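PDB 3O66: glycine betaine/carnitine/choline ABC transporter from Staphylococcus aureus subsp. aureus Mu50, which probably binds a compatible solute such as glycine betaine, carnitine or choline, as the substrate-binding component of an ABC importer. Local coordinates for residues 77-82 with 100-105; 108-113 with 222-227; 119-124 with 183-188; 145-150 with 171-176. All coordinates share one frame; numbering follows the deposited sequence. Where two conformers were deposited one is given.

Contact 1. Residues 77-82 with 100-105; sequences GALKEA and KKFDQT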
loop_
_atom_site.group_PDB
_atom_site.type_symbol
_atom_site.label_atom_id
_atom_site.label_comp_id
_atom_site.label_asym_id
_atom_site.label_seq_id
_atom_site.Cartn_x
_atom_site.Cartn_y
_atom_site.Cartn_z
ATOM N N GLY A 77 -13.229 -7.363 0.323
ATOM C CA GLY A 77 -13.086 -8.174 1.514
ATOM C C GLY A 77 -14.168 -7.788 2.506
ATOM O O GLY A 77 -15.296 -8.264 2.413
ATOM N N ALA A 78 -13.830 -6.901 3.438
ATOM C CA ALA A 78 -14.738 -6.549 4.521
ATOM C C ALA A 78 -16.120 -6.090 4.022
ATOM O O ALA A 78 -17.151 -6.509 4.562
ATOM C CB ALA A 78 -14.092 -5.481 5.400
ATOM N N LEU A 79 -16.147 -5.259 2.976
ATOM C CA LEU A 79 -17.414 -4.731 2.470
ATOM C C LEU A 79 -18.190 -5.728 1.615
ATOM O O LEU A 79 -19.387 -5.541 1.394
ATOM C CB LEU A 79 -17.197 -3.428 1.707
ATOM C CG LEU A 79 -16.771 -2.249 2.578
ATOM C CD1 LEU A 79 -16.600 -1.007 1.718
ATOM C CD2 LEU A 79 -17.842 -2.020 3.698
ATOM N N LYS A 80 -17.523 -6.780 1.140
ATOM C CA LYS A 80 -18.177 -7.846 0.351
ATOM C C LYS A 80 -18.786 -7.338 -0.960
ATOM O O LYS A 80 -19.795 -7.888 -1.425
ATOM C CB LYS A 80 -19.294 -8.531 1.170
ATOM C CG LYS A 80 -18.859 -9.546 2.230
ATOM C CD LYS A 80 -20.007 -9.808 3.208
ATOM C CE LYS A 80 -20.279 -11.302 3.432
ATOM N NZ LYS A 80 -19.631 -11.854 4.657
ATOM N N GLU A 81 -18.195 -6.299 -1.555
ATOM C CA GLU A 81 -18.762 -5.673 -2.759
ATOM C C GLU A 81 -17.969 -6.102 -3.992
ATOM O O GLU A 81 -16.911 -6.708 -3.875
ATOM C CB GLU A 81 -18.780 -4.133 -2.648
ATOM C CG GLU A 81 -19.614 -3.550 -1.484
ATOM C CD GLU A 81 -21.141 -3.680 -1.672
ATOM O OE1 GLU A 81 -21.601 -4.197 -2.716
ATOM O OE2 GLU A 81 -21.889 -3.254 -0.767
ATOM N N ALA A 82 -18.500 -5.790 -5.171
ATOM C CA ALA A 82 -17.791 -6.029 -6.419
ATOM C C ALA A 82 -16.614 -5.043 -6.557
ATOM O O ALA A 82 -16.693 -3.913 -6.079
ATOM C CB ALA A 82 -18.765 -5.893 -7.590
ATOM N N LYS A 100 -21.458 3.282 6.488
ATOM C CA LYS A 100 -22.792 2.713 6.671
ATOM C C LYS A 100 -22.805 1.304 7.267
ATOM O O LYS A 100 -23.696 0.980 8.040
ATOM C CB LYS A 100 -23.593 2.767 5.369
ATOM C CG LYS A 100 -24.456 4.022 5.210
ATOM C CD LYS A 100 -23.644 5.306 5.325
ATOM C CE LYS A 100 -24.392 6.529 4.748
ATOM N NZ LYS A 100 -25.220 7.303 5.730
ATOM N N LYS A 101 -21.817 0.480 6.925
ATOM C CA LYS A 101 -21.772 -0.892 7.434
ATOM C C LYS A 101 -21.087 -1.011 8.781
ATOM O O LYS A 101 -21.477 -1.845 9.584
ATOM C CB LYS A 101 -21.096 -1.831 6.429
ATOM C CG LYS A 101 -21.945 -2.084 5.197
ATOM C CD LYS A 101 -21.444 -3.314 4.420
ATOM C CE LYS A 101 -22.401 -3.653 3.285
ATOM N NZ LYS A 101 -21.822 -4.637 2.316
ATOM N N PHE A 102 -20.060 -0.196 9.019
ATOM C CA PHE A 102 -19.185 -0.396 10.179
ATOM C C PHE A 102 -19.013 0.825 11.077
ATOM O O PHE A 102 -18.226 0.764 12.050
ATOM C CB PHE A 102 -17.775 -0.789 9.693
ATOM C CG PHE A 102 -17.745 -1.949 8.730
ATOM C CD1 PHE A 102 -18.383 -3.147 9.036
ATOM C CD2 PHE A 102 -17.014 -1.852 7.544
ATOM C CE1 PHE A 102 -18.332 -4.238 8.145
ATOM C CE2 PHE A 102 -16.936 -2.915 6.666
ATOM C CZ PHE A 102 -17.602 -4.119 6.963
ATOM N N ASP A 103 -19.685 1.935 10.748
ATOM C CA ASP A 103 -19.546 3.170 11.532
ATOM C C ASP A 103 -18.068 3.574 11.678
ATOM O O ASP A 103 -17.574 3.866 12.793
ATOM C CB ASP A 103 -20.205 3.021 12.918
ATOM C CG ASP A 103 -20.256 4.339 13.681
ATOM O OD1 ASP A 103 -20.445 5.395 13.023
ATOM O OD2 ASP A 103 -20.125 4.307 14.934
ATOM N N GLN A 104 -17.362 3.540 10.545
ATOM C CA GLN A 104 -15.929 3.859 10.508
ATOM C C GLN A 104 -15.636 4.845 9.390
ATOM O O GLN A 104 -16.316 4.873 8.354
ATOM C CB GLN A 104 -15.080 2.612 10.301
ATOM C CG GLN A 104 -15.135 1.602 11.470
ATOM C CD GLN A 104 -14.469 0.268 11.137
ATOM O OE1 GLN A 104 -13.774 0.140 10.125
ATOM N NE2 GLN A 104 -14.703 -0.737 11.982
ATOM N N THR A 105 -14.585 5.629 9.604
ATOM C CA THR A 105 -14.112 6.556 8.606
ATOM C C THR A 105 -12.907 5.931 7.912
ATOM O O THR A 105 -11.852 5.675 8.548
ATOM C CB THR A 105 -13.759 7.900 9.242
ATOM O OG1 THR A 105 -14.968 8.519 9.714
ATOM C CG2 THR A 105 -13.045 8.831 8.234
#
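K101 makes the polar half of this contact. Its CG lies anti to the carbonyl carbon (chi1 -71°), and from there the chain runs extended, which carries NZ across to the loop that follows helix 71-76. The ammonium donates to L79 O at 2.8 Å from NZ, with a C=O...N angle of 148° and the donor tilted 18° from the carbonyl plane. That carbonyl belongs to a type I beta turn from G77 to K80, closed by K80 N bonding to G77 O. E81 bends at chi2 so that OE2 also turns to the lysine; this salt bridge is long, 3.4 Å from E81 OE2 to K101 NZ, and weak as a hydrogen bond.

The apolar half belongs to F102, at the end of helix 87-102. L79 approaches the ring obliquely, its CD2 making a short contact of 3.2 Å with CE2 of F102, and the same methyl also meets the lysine chain, 3.9 Å from L79 CD2 to K101 CD. A78 sits at the ring edge: its O lies near the ring plane, 3.4 Å from F102 CZ, and its CB is 4.0 Å from CE2. One face of the same ring is covered by K101 CB, and H55 and F98 meet F102 edge-to-face, so the aromatic fills the corner between the turn, helix 51-60 and its own helix.

The shorter polar bond goes to a neutral carbonyl rather than to the carboxylate. With both E81 and K101 on the surface, the charge pair probably adds modestly to a link that rests mainly on the L79 carbonyl and the packing against F102.

Contact 2. Residues 108-113 with 222-227; sequences DSYGFA and ASAVAT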
loop_
_atom_site.group_PDB
_atom_site.type_symbol
_atom_site.label_atom_id
_atom_site.label_comp_id
_atom_site.label_asym_id
_atom_site.label_seq_id
_atom_site.Cartn_x
_atom_site.Cartn_y
_atom_site.Cartn_z
ATOM N N ASP A 108 -9.326 9.703 3.329
ATOM C CA ASP A 108 -8.692 9.976 2.036
ATOM C C ASP A 108 -7.266 9.403 2.071
ATOM O O ASP A 108 -6.669 9.306 3.127
ATOM C CB ASP A 108 -8.650 11.467 1.737
ATOM C CG ASP A 108 -10.019 12.039 1.340
ATOM O OD1 ASP A 108 -10.985 11.280 1.110
ATOM O OD2 ASP A 108 -10.118 13.274 1.256
ATOM N N SER A 109 -6.736 9.030 0.910
ATOM C CA SER A 109 -5.466 8.336 0.854
ATOM C C SER A 109 -4.276 9.118 1.345
ATOM O O SER A 109 -4.190 10.361 1.183
ATOM C CB SER A 109 -5.199 7.814 -0.569
ATOM O OG SER A 109 -3.927 7.161 -0.660
ATOM N N TYR A 110 -3.362 8.392 1.966
ATOM C CA TYR A 110 -2.015 8.922 2.247
ATOM C C TYR A 110 -1.316 9.517 1.006
ATOM O O TYR A 110 -0.458 10.394 1.133
ATOM C CB TYR A 110 -1.143 7.818 2.809
ATOM C CG TYR A 110 -1.524 7.409 4.209
ATOM C CD1 TYR A 110 -1.522 8.342 5.247
ATOM C CD2 TYR A 110 -1.858 6.078 4.492
ATOM C CE1 TYR A 110 -1.852 7.965 6.528
ATOM C CE2 TYR A 110 -2.207 5.668 5.770
ATOM C CZ TYR A 110 -2.203 6.620 6.781
ATOM O OH TYR A 110 -2.526 6.231 8.040
ATOM N N GLY A 111 -1.655 8.987 -0.172
ATOM C CA GLY A 111 -1.109 9.489 -1.438
ATOM C C GLY A 111 -0.383 8.414 -2.229
ATOM O O GLY A 111 0.088 8.662 -3.341
ATOM N N PHE A 112 -0.321 7.202 -1.675
ATOM C CA PHE A 112 0.253 6.074 -2.401
ATOM C C PHE A 112 -0.761 4.921 -2.574
ATOM O O PHE A 112 -1.768 4.852 -1.874
ATOM C CB PHE A 112 1.542 5.561 -1.706
ATOM C CG PHE A 112 1.320 4.916 -0.338
ATOM C CD1 PHE A 112 1.158 3.527 -0.220
ATOM C CD2 PHE A 112 1.323 5.685 0.827
ATOM C CE1 PHE A 112 0.987 2.921 1.016
ATOM C CE2 PHE A 112 1.139 5.096 2.088
ATOM C CZ PHE A 112 0.986 3.707 2.194
ATOM N N ALA A 113 -0.462 4.050 -3.542
ATOM C CA ALA A 113 -1.132 2.761 -3.738
ATOM C C ALA A 113 -0.105 1.617 -3.664
ATOM O O ALA A 113 1.020 1.743 -4.183
ATOM C CB ALA A 113 -1.864 2.745 -5.065
ATOM N N ALA A 222 -3.931 3.517 -0.298
ATOM C CA ALA A 222 -3.707 3.289 1.136
ATOM C C ALA A 222 -4.219 4.460 1.967
ATOM O O ALA A 222 -3.940 5.642 1.622
ATOM C CB ALA A 222 -2.200 3.109 1.386
ATOM N N SER A 223 -4.925 4.136 3.064
ATOM C CA SER A 223 -5.486 5.146 3.977
ATOM C C SER A 223 -5.488 4.621 5.387
ATOM O O SER A 223 -5.438 3.403 5.583
ATOM C CB SER A 223 -6.954 5.439 3.646
ATOM O OG SER A 223 -7.156 5.898 2.316
ATOM N N ALA A 224 -5.591 5.542 6.356
ATOM C CA ALA A 224 -5.942 5.208 7.724
ATOM C C ALA A 224 -7.439 4.862 7.797
ATOM O O ALA A 224 -8.193 5.337 6.978
ATOM C CB ALA A 224 -5.681 6.407 8.599
ATOM N N VAL A 225 -7.827 4.032 8.773
ATOM C CA VAL A 225 -9.233 3.842 9.204
ATOM C C VAL A 225 -9.309 4.102 10.708
ATOM O O VAL A 225 -8.410 3.730 11.455
ATOM C CB VAL A 225 -9.728 2.421 8.859
ATOM C CG1 VAL A 225 -11.195 2.142 9.426
ATOM C CG2 VAL A 225 -9.662 2.202 7.338
ATOM N N ALA A 226 -10.379 4.758 11.148
ATOM C CA ALA A 226 -10.638 4.953 12.564
ATOM C C ALA A 226 -12.131 4.668 12.781
ATOM O O ALA A 226 -12.963 4.937 11.894
ATOM C CB ALA A 226 -10.282 6.367 12.998
ATOM N N THR A 227 -12.483 4.113 13.938
ATOM C CA THR A 227 -13.923 3.989 14.272
ATOM C C THR A 227 -14.497 5.360 14.559
ATOM O O THR A 227 -13.801 6.268 15.083
ATOM C CB THR A 227 -14.165 3.091 15.484
ATOM O OG1 THR A 227 -13.578 3.701 16.643
ATOM C CG2 THR A 227 -13.572 1.705 15.235
HETATM O O HOH W 1 -5.111 8.134 5.314
#
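A222 meets the loop 108-113 by backbone bonds in both directions: its N donates to F112 O at 3.0 Å and is nearly straight (169° at the hydrogen), and its O accepts from Y110 N at 2.8 Å. S109 adds a third bond. With its OG anti to the backbone N (chi1 178°), the hydroxyl donates to A222 O at 2.7 Å from OG, tilted out of the carbonyl plane, so two donors grip one oxygen. The same OG accepts from G111 N, making an ST turn at the bend of the loop.

The fold is that of the periplasmic binding proteins, with two lobes each built on a mixed sheet. Strand 222-227 lies inside one sheet, beside 65-70 and 104-106, and 108-113 is the linker leaving that lobe for strand 116-120 of the other; the contact therefore ties an inter-lobe linker to the N-terminal end of strand 222-227.

F112 presents a face to A222, whose CB stands 3.6 Å from the ring centroid in a CH-pi contact, with a short approach of 3.2 Å between A222 CB and F112 CE1. The Y110 ring lies obliquely along the strand, bringing OH to 3.2 Å from A224 CB; the hydroxyl's hydrogen-bond partner is G67 O on strand 65-70. Over one face of this ring rests a water that donates to D108 O and accepts from A224 N, 2.8 Å away. S223 turns OG to F107 O, leaving it alongside S109 CA.

Contact 3. Residues 119-124 with 183-188; sequences MVTKET and DALNTE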
loop_
_atom_site.group_PDB
_atom_site.type_symbol
_atom_site.label_atom_id
_atom_site.label_comp_id
_atom_site.label_asym_id
_atom_site.label_seq_id
_atom_site.Cartn_x
_atom_site.Cartn_y
_atom_site.Cartn_z
HETATM N N MSE A 119 7.145 -4.071 -13.496
HETATM C CA MSE A 119 8.304 -3.209 -13.280
HETATM C C MSE A 119 9.532 -3.768 -13.959
HETATM O O MSE A 119 9.635 -4.995 -14.199
HETATM C CB MSE A 119 8.556 -2.928 -11.798
HETATM C CG MSE A 119 8.761 -4.211 -10.973
HETATM SE SE MSE A 119 8.850 -3.845 -9.060
HETATM C CE MSE A 119 6.972 -3.341 -8.819
ATOM N N VAL A 120 10.428 -2.846 -14.307
ATOM C CA VAL A 120 11.641 -3.158 -15.071
ATOM C C VAL A 120 12.808 -2.380 -14.502
ATOM O O VAL A 120 12.600 -1.461 -13.684
ATOM C CB VAL A 120 11.471 -2.840 -16.578
ATOM C CG1 VAL A 120 10.337 -3.663 -17.159
ATOM C CG2 VAL A 120 11.300 -1.280 -16.861
ATOM N N THR A 121 14.026 -2.690 -14.930
ATOM C CA THR A 121 15.168 -1.854 -14.548
ATOM C C THR A 121 15.157 -0.544 -15.364
ATOM O O THR A 121 14.527 -0.471 -16.430
ATOM C CB THR A 121 16.509 -2.509 -14.847
ATOM O OG1 THR A 121 16.608 -2.728 -16.274
ATOM C CG2 THR A 121 16.719 -3.855 -14.037
ATOM N N LYS A 122 15.921 0.444 -14.913
ATOM C CA LYS A 122 16.105 1.676 -15.688
ATOM C C LYS A 122 16.747 1.425 -17.053
ATOM O O LYS A 122 16.368 2.061 -18.032
ATOM C CB LYS A 122 16.877 2.731 -14.891
ATOM C CG LYS A 122 18.330 2.381 -14.595
ATOM C CD LYS A 122 19.089 3.592 -14.061
ATOM C CE LYS A 122 20.325 3.155 -13.287
ATOM N NZ LYS A 122 19.970 2.035 -12.370
ATOM N N GLU A 123 17.689 0.488 -17.149
ATOM C CA GLU A 123 18.292 0.206 -18.462
ATOM C C GLU A 123 17.285 -0.409 -19.445
ATOM O O GLU A 123 17.300 -0.114 -20.643
ATOM C CB GLU A 123 19.558 -0.665 -18.360
ATOM C CG GLU A 123 20.101 -1.103 -19.721
ATOM C CD GLU A 123 21.384 -1.920 -19.634
ATOM O OE1 GLU A 123 21.346 -3.035 -19.064
ATOM O OE2 GLU A 123 22.430 -1.451 -20.154
ATOM N N THR A 124 16.410 -1.263 -18.934
ATOM C CA THR A 124 15.367 -1.877 -19.758
ATOM C C THR A 124 14.301 -0.840 -20.169
ATOM O O THR A 124 13.845 -0.813 -21.329
ATOM C CB THR A 124 14.755 -3.077 -19.028
ATOM O OG1 THR A 124 15.762 -4.096 -18.903
ATOM C CG2 THR A 124 13.574 -3.670 -19.799
ATOM N N ASP A 183 15.277 -8.602 -6.688
ATOM C CA ASP A 183 16.669 -8.979 -6.909
ATOM C C ASP A 183 16.866 -9.745 -8.226
ATOM O O ASP A 183 17.884 -9.576 -8.897
ATOM C CB ASP A 183 17.194 -9.765 -5.713
ATOM C CG ASP A 183 17.316 -8.908 -4.472
ATOM O OD1 ASP A 183 17.880 -7.802 -4.557
ATOM O OD2 ASP A 183 16.837 -9.325 -3.404
ATOM N N ALA A 184 15.884 -10.564 -8.611
ATOM C CA ALA A 184 15.951 -11.284 -9.889
ATOM C C ALA A 184 15.942 -10.294 -11.076
ATOM O O ALA A 184 16.627 -10.476 -12.095
ATOM C CB ALA A 184 14.790 -12.292 -9.980
ATOM N N LEU A 185 15.199 -9.217 -10.931
ATOM C CA LEU A 185 15.227 -8.133 -11.928
ATOM C C LEU A 185 16.570 -7.372 -11.880
ATOM O O LEU A 185 17.196 -7.105 -12.918
ATOM C CB LEU A 185 14.037 -7.209 -11.677
ATOM C CG LEU A 185 13.398 -6.304 -12.710
ATOM C CD1 LEU A 185 13.044 -7.019 -14.028
ATOM C CD2 LEU A 185 12.164 -5.616 -12.062
ATOM N N ASN A 186 17.034 -7.065 -10.671
ATOM C CA ASN A 186 18.264 -6.315 -10.484
ATOM C C ASN A 186 19.470 -7.056 -11.051
ATOM O O ASN A 186 20.392 -6.430 -11.605
ATOM C CB ASN A 186 18.472 -6.031 -9.004
ATOM C CG ASN A 186 19.521 -4.960 -8.748
ATOM O OD1 ASN A 186 19.550 -3.931 -9.410
ATOM N ND2 ASN A 186 20.353 -5.183 -7.746
ATOM N N THR A 187 19.443 -8.384 -10.936
ATOM C CA THR A 187 20.550 -9.234 -11.391
ATOM C C THR A 187 20.372 -9.675 -12.839
ATOM O O THR A 187 21.210 -10.411 -13.376
ATOM C CB THR A 187 20.761 -10.480 -10.489
ATOM O OG1 THR A 187 19.568 -11.296 -10.489
ATOM C CG2 THR A 187 21.146 -10.058 -9.043
ATOM N N GLU A 188 19.294 -9.200 -13.474
ATOM C CA GLU A 188 19.012 -9.463 -14.885
ATOM C C GLU A 188 18.652 -10.930 -15.164
ATOM O O GLU A 188 18.780 -11.397 -16.316
ATOM C CB GLU A 188 20.163 -8.952 -15.813
ATOM C CG GLU A 188 20.463 -7.458 -15.560
ATOM C CD GLU A 188 21.020 -6.713 -16.747
ATOM O OE1 GLU A 188 20.648 -7.023 -17.896
ATOM O OE2 GLU A 188 21.825 -5.778 -16.530
#
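L185 sets CG anti to its backbone N (chi1 -156°), which sends both methyls off helix 181-186 toward the strand, and M119 holds its CG between N and the carbonyl carbon (chi1 58°), so that this methylene faces the leucine while the selenium end leads away. CD2 of L185 lies 3.8 Å from M119 CG and 3.4 Å from M119 O, covering the strand backbone just before it gives way to helix 122-128.

Two residues on, T121 is the N-cap of that helix, its OG1 accepting from T124 N at 3.0 Å. The same rotamer leaves CG2 to rest against the other helix, 3.5 Å from L185 O. This is the packing of a helix against the central sheet of one lobe in a periplasmic-binding-protein fold: M119 belongs to strand 116-120, and L185 also reaches A193 on the neighbouring strand 192-196.

Helix 181-186 ends in a Schellman motif, with positive phi at E188 and two bonds back into the last turn, one of them E188 N to L185 O. The turn brings the E188 carboxylate near that of E123, 3.8 Å between E188 OE2 and E123 OE1 in one of two E123 conformers; these like charges meet at the surface, where solvent probably screens them.

Contact 4. Residues 145-150 with 171-176; sequences LGMDSS and GTVRPM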
loop_
_atom_site.group_PDB
_atom_site.type_symbol
_atom_site.label_atom_id
_atom_site.label_comp_id
_atom_site.label_asym_id
_atom_site.label_seq_id
_atom_site.Cartn_x
_atom_site.Cartn_y
_atom_site.Cartn_z
ATOM N N LEU A 145 9.411 -12.757 -17.869
ATOM C CA LEU A 145 8.559 -12.287 -16.753
ATOM C C LEU A 145 8.673 -13.163 -15.482
ATOM O O LEU A 145 8.577 -14.383 -15.565
ATOM C CB LEU A 145 7.083 -12.233 -17.166
ATOM C CG LEU A 145 6.040 -11.784 -16.127
ATOM C CD1 LEU A 145 6.262 -10.327 -15.664
ATOM C CD2 LEU A 145 4.625 -11.948 -16.703
ATOM N N GLY A 146 8.862 -12.523 -14.331
ATOM C CA GLY A 146 8.754 -13.187 -13.009
ATOM C C GLY A 146 7.508 -12.660 -12.311
ATOM O O GLY A 146 7.259 -11.446 -12.332
HETATM N N MSE A 147 6.719 -13.558 -11.712
HETATM C CA MSE A 147 5.533 -13.150 -10.938
HETATM C C MSE A 147 5.371 -14.056 -9.717
HETATM O O MSE A 147 5.934 -15.150 -9.691
HETATM C CB MSE A 147 4.265 -13.234 -11.818
HETATM C CG MSE A 147 3.859 -14.639 -12.146
HETATM SE SE MSE A 147 4.933 -15.299 -13.619
HETATM C CE MSE A 147 3.512 -15.118 -14.974
ATOM N N ASP A 148 4.596 -13.622 -8.726
ATOM C CA ASP A 148 4.226 -14.498 -7.611
ATOM C C ASP A 148 3.601 -15.793 -8.140
ATOM O O ASP A 148 2.772 -15.750 -9.046
ATOM C CB ASP A 148 3.199 -13.840 -6.688
ATOM C CG ASP A 148 2.899 -14.698 -5.473
ATOM O OD1 ASP A 148 3.734 -14.755 -4.542
ATOM O OD2 ASP A 148 1.858 -15.365 -5.464
ATOM N N SER A 149 3.976 -16.936 -7.562
ATOM C CA SER A 149 3.334 -18.208 -7.942
ATOM C C SER A 149 1.780 -18.214 -7.817
ATOM O O SER A 149 1.091 -18.825 -8.632
ATOM C CB SER A 149 3.986 -19.421 -7.247
ATOM O OG SER A 149 4.356 -19.173 -5.898
ATOM N N SER A 150 1.222 -17.512 -6.838
ATOM C CA SER A 150 -0.255 -17.497 -6.682
ATOM C C SER A 150 -0.979 -16.783 -7.833
ATOM O O SER A 150 -2.202 -16.864 -7.947
ATOM C CB SER A 150 -0.661 -16.907 -5.335
ATOM N N GLY A 171 7.846 -14.258 -23.490
ATOM C CA GLY A 171 8.656 -15.331 -24.075
ATOM C C GLY A 171 8.904 -16.437 -23.072
ATOM O O GLY A 171 8.857 -17.615 -23.423
ATOM N N THR A 172 9.177 -16.030 -21.834
ATOM C CA THR A 172 9.372 -16.924 -20.697
ATOM C C THR A 172 8.582 -16.368 -19.514
ATOM O O THR A 172 8.553 -15.157 -19.304
ATOM C CB THR A 172 10.870 -16.987 -20.303
ATOM O OG1 THR A 172 11.633 -17.351 -21.464
ATOM C CG2 THR A 172 11.127 -18.021 -19.149
ATOM N N VAL A 173 7.928 -17.252 -18.754
ATOM C CA VAL A 173 7.340 -16.874 -17.453
ATOM C C VAL A 173 7.950 -17.712 -16.325
ATOM O O VAL A 173 8.231 -18.890 -16.492
ATOM C CB VAL A 173 5.765 -16.947 -17.405
ATOM C CG1 VAL A 173 5.140 -15.951 -18.365
ATOM C CG2 VAL A 173 5.288 -18.315 -17.685
ATOM N N ARG A 174 8.150 -17.079 -15.180
ATOM C CA ARG A 174 8.770 -17.729 -14.046
ATOM C C ARG A 174 7.926 -17.436 -12.788
ATOM O O ARG A 174 8.084 -16.387 -12.161
ATOM C CB ARG A 174 10.215 -17.218 -13.885
ATOM C CG ARG A 174 10.937 -17.877 -12.744
ATOM C CD ARG A 174 12.390 -17.407 -12.635
ATOM N NE ARG A 174 12.915 -17.784 -11.326
ATOM C CZ ARG A 174 13.960 -17.203 -10.748
ATOM N NH1 ARG A 174 14.628 -16.226 -11.376
ATOM N NH2 ARG A 174 14.340 -17.599 -9.542
ATOM N N PRO A 175 7.018 -18.355 -12.417
ATOM C CA PRO A 175 6.260 -18.152 -11.149
ATOM C C PRO A 175 7.154 -18.448 -9.952
ATOM O O PRO A 175 7.805 -19.484 -9.932
ATOM C CB PRO A 175 5.103 -19.163 -11.241
ATOM C CG PRO A 175 5.108 -19.661 -12.694
ATOM C CD PRO A 175 6.541 -19.523 -13.175
HETATM N N MSE A 176 7.207 -17.536 -8.980
HETATM C CA MSE A 176 8.213 -17.600 -7.906
HETATM C C MSE A 176 7.740 -16.834 -6.674
HETATM O O MSE A 176 6.650 -16.303 -6.674
HETATM C CB MSE A 176 9.551 -17.012 -8.389
HETATM C CG MSE A 176 9.393 -15.564 -8.964
HETATM SE SE MSE A 176 10.961 -14.971 -9.912
HETATM C CE MSE A 176 12.117 -14.592 -8.412
#
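L145 and its partners on strand 172-176 pair in parallel, and a ladder of backbone bonds satisfies the facing groups of both strands. L145 N donates to T172 O at 2.9 Å, and L145 O accepts R174 N at 2.8 Å. R174 O then takes M147 N at 3.2 Å, a longer bond whose donor stands 38° out of the carbonyl plane. M147 O receives M176 N, and M176 O receives S149 N at 2.9 Å, so the ladder continues just past the end of strand 144-148. At that end D148 closes an Asx turn: OD2 accepts from S150 N, met from above the carboxylate plane. P175, whose lack of an N-H costs the ladder no rung because its N faces away from strand 144-148, turns its CA-H to M147 O.

The side chains pack over the ladder. M147, a selenomethionine, bends at chi2 and chi3, which lays SE 3.6 Å from R174 O and carries CE into apolar contact with V173, 3.8 Å from its CB. P175 CB packs on S149 CA. On the face where R174 projects, the selenium of M176 lies 3.7 Å above the guanidinium plane, toward its rim, and G146 passes CA at 4.2 Å from that selenium.

Strand 172-176 is the outermost of its sheet, while G146 bonds on its other side to V192 and L194 of strand 192-196. The chain between the two parallel strands passes through helix 159-166, a beta-alpha-beta crossover, and Y159 of that helix lies against M147 and V173, on the face they share with L145.

How the contacts relate
From the N terminus, contact 1 closes first, a short loop carrying most of helix 87-102, and it ends before contact 2 opens. The two are joined where T105 pairs with A226, strands 104-106 and 222-227 being neighbours in one sheet. Contact 2 then spans the whole passage into the second lobe and back: its first segment leaves for strand 116-120, and its second returns at 222-227. Nested inside are contact 3, opening at 119-124 and closing at 183-188, and within that contact 4. These two share the second sheet and touch through A184 and M176; contact 1 lies far off, its centre about 38 Å from that of contact 3.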